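Local coordinates for uncharacterized protein (Bacteroides uniformis, PDB 4H4J) that is of unknown function but belongs to an N-acetylmuramoyl-L-alanine amidase-like family of the papain-like peptidase clan, consistent with cell-wall hydrolysis, at residues A[17-22]-A[39-44]. Residues are numbered along the deposited sequence; the frame is centred on the assembly and turned at random.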
loop_
_atom_site.group_PDB
_atom_site.type_symbol
_atom_site.label_atom_id
_atom_site.label_comp_id
_atom_site.label_asym_id
_atom_site.label_seq_id
_atom_site.Cartn_x
_atom_site.Cartn_y
_atom_site.Cartn_z
ATOM N N VAL A 17 8.619 -13.647 7.168
ATOM C CA VAL A 17 8.665 -13.884 5.750
ATOM C C VAL A 17 9.727 -12.976 5.138
ATOM O O VAL A 17 9.751 -11.783 5.419
ATOM C CB VAL A 17 7.297 -13.691 5.101
ATOM C CG1 VAL A 17 7.380 -13.675 3.557
ATOM C CG2 VAL A 17 6.345 -14.778 5.563
ATOM N N PRO A 18 10.610 -13.525 4.279
ATOM C CA PRO A 18 11.634 -12.708 3.692
ATOM C C PRO A 18 11.147 -11.569 2.806
ATOM O O PRO A 18 10.172 -11.716 2.072
ATOM C CB PRO A 18 12.437 -13.726 2.843
ATOM C CG PRO A 18 12.221 -15.015 3.518
ATOM C CD PRO A 18 10.820 -14.965 3.972
ATOM N N TYR A 19 11.920 -10.479 2.824
ATOM C CA TYR A 19 11.739 -9.349 1.929
ATOM C C TYR A 19 12.462 -9.660 0.625
ATOM O O TYR A 19 13.670 -9.937 0.622
ATOM C CB TYR A 19 12.350 -8.051 2.512
ATOM C CG TYR A 19 11.922 -6.820 1.725
ATOM C CD1 TYR A 19 12.399 -6.553 0.441
ATOM C CD2 TYR A 19 10.960 -5.955 2.254
ATOM C CE1 TYR A 19 11.944 -5.434 -0.292
ATOM C CE2 TYR A 19 10.521 -4.856 1.545
ATOM C CZ TYR A 19 10.986 -4.623 0.268
ATOM O OH TYR A 19 10.500 -3.541 -0.438
ATOM N N VAL A 20 11.737 -9.620 -0.484
ATOM C CA VAL A 20 12.329 -9.766 -1.815
ATOM C C VAL A 20 11.641 -8.761 -2.726
ATOM O O VAL A 20 10.429 -8.740 -2.811
ATOM C CB VAL A 20 12.186 -11.218 -2.389
ATOM C CG1 VAL A 20 12.789 -11.346 -3.788
ATOM C CG2 VAL A 20 12.773 -12.236 -1.437
ATOM N N ALA A 21 12.434 -7.934 -3.406
ATOM C CA ALA A 21 11.950 -6.963 -4.350
ATOM C C ALA A 21 11.644 -7.637 -5.690
ATOM O O ALA A 21 12.230 -8.668 -6.019
ATOM C CB ALA A 21 12.991 -5.875 -4.555
ATOM N N HIS A 22 10.727 -7.042 -6.434
ATOM C CA HIS A 22 10.456 -7.404 -7.835
ATOM C C HIS A 22 9.827 -8.769 -8.047
ATOM O O HIS A 22 9.885 -9.299 -9.147
ATOM C CB HIS A 22 11.678 -7.212 -8.735
ATOM C CG HIS A 22 12.314 -5.879 -8.542
ATOM N ND1 HIS A 22 11.602 -4.704 -8.641
ATOM C CD2 HIS A 22 13.560 -5.535 -8.154
ATOM C CE1 HIS A 22 12.399 -3.686 -8.370
ATOM N NE2 HIS A 22 13.584 -4.164 -8.048
ATOM N N VAL A 39 8.040 -11.286 -0.082
ATOM C CA VAL A 39 7.167 -10.145 -0.226
ATOM C C VAL A 39 7.940 -8.834 -0.225
ATOM O O VAL A 39 9.058 -8.772 0.249
ATOM C CB VAL A 39 6.112 -10.106 0.922
ATOM C CG1 VAL A 39 5.270 -11.379 0.961
ATOM C CG2 VAL A 39 6.739 -9.816 2.280
ATOM N N ASP A 40 7.309 -7.783 -0.714
ATOM C CA ASP A 40 7.761 -6.431 -0.495
ATOM C C ASP A 40 6.690 -5.675 0.262
ATOM O O ASP A 40 5.705 -6.237 0.747
ATOM C CB ASP A 40 8.169 -5.745 -1.805
ATOM C CG ASP A 40 7.021 -5.552 -2.775
ATOM O OD1 ASP A 40 5.925 -5.261 -2.332
ATOM O OD2 ASP A 40 7.279 -5.640 -4.013
ATOM N N CYS A 41 6.919 -4.395 0.515
ATOM C CA CYS A 41 6.030 -3.617 1.367
ATOM C C CYS A 41 4.588 -3.619 0.875
ATOM O O CYS A 41 3.641 -3.632 1.692
ATOM C CB CYS A 41 6.569 -2.189 1.499
ATOM S SG CYS A 41 7.057 -1.341 -0.055
ATOM N N THR A 42 4.423 -3.555 -0.454
ATOM C CA THR A 42 3.095 -3.510 -1.055
ATOM C C THR A 42 2.487 -4.890 -1.193
ATOM O O THR A 42 1.324 -5.074 -0.868
ATOM C CB THR A 42 3.157 -2.809 -2.430
ATOM O OG1 THR A 42 3.712 -1.487 -2.289
ATOM C CG2 THR A 42 1.782 -2.731 -3.050
ATOM N N THR A 43 3.260 -5.864 -1.655
ATOM C CA THR A 43 2.663 -7.181 -1.824
ATOM C C THR A 43 2.206 -7.769 -0.489
ATOM O O THR A 43 1.195 -8.455 -0.428
ATOM C CB THR A 43 3.471 -8.178 -2.636
ATOM O OG1 THR A 43 4.607 -8.616 -1.877
ATOM C CG2 THR A 43 3.887 -7.646 -3.981
ATOM N N LEU A 44 2.927 -7.463 0.598
ATOM C CA LEU A 44 2.472 -7.924 1.919
ATOM C C LEU A 44 1.060 -7.448 2.171
ATOM O O LEU A 44 0.179 -8.219 2.557
ATOM C CB LEU A 44 3.431 -7.412 3.006
ATOM C CG LEU A 44 2.892 -7.654 4.427
ATOM C CD1 LEU A 44 2.788 -9.127 4.761
ATOM C CD2 LEU A 44 3.795 -6.939 5.426
HETATM O O HOH W 1 8.371 -8.088 -4.466
HETATM O O HOH W 2 9.525 -4.686 -5.268
#
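Tyr19 lies along the backbone of Val39 and Asp40 and illustrates how one aromatic side chain can follow a loop into a helix start. Its own backbone pairs with Val39 in an isolated bridge of parallel pattern: Val39 N donates to Pro18 O (3.1 Å) and Val20 N to Val39 O (2.9 Å). From CB, itself near Val39 O, the ring leaves anti to the backbone N (chi1 -168°), which lays one face over Val39 O and Asp40 CA. Tyr19 CG sits 3.8 Å from Val39 O, with CD1 and CD2 also close to that oxygen; Asp40 CA makes a CH-pi contact over the face. Farther out, CE1 meets Asp40 CB, and CE2 lies near Asp40 CA and Cys41 N. In the conformer described, CZ rests against Asp40 CB, and Tyr19 OH ends 3.5 Å from Asp40 CB, with Cys41 SG a little farther off. This cysteine follows the N-cap of helix 41-52 and touches His190 of strand 188-197, consistent with the Cys-His pair of papain-like peptidases. Asp40 is the N-cap: OD1 accepts a nearly straight bond from Thr43 N (2.8 Å, 175°) and a weak one from Thr42 N, while Asp40 N donates to Thr43 OG1, completing a capping box. OD2 instead takes two waters, one shared with Val20 O, the other with His22 N.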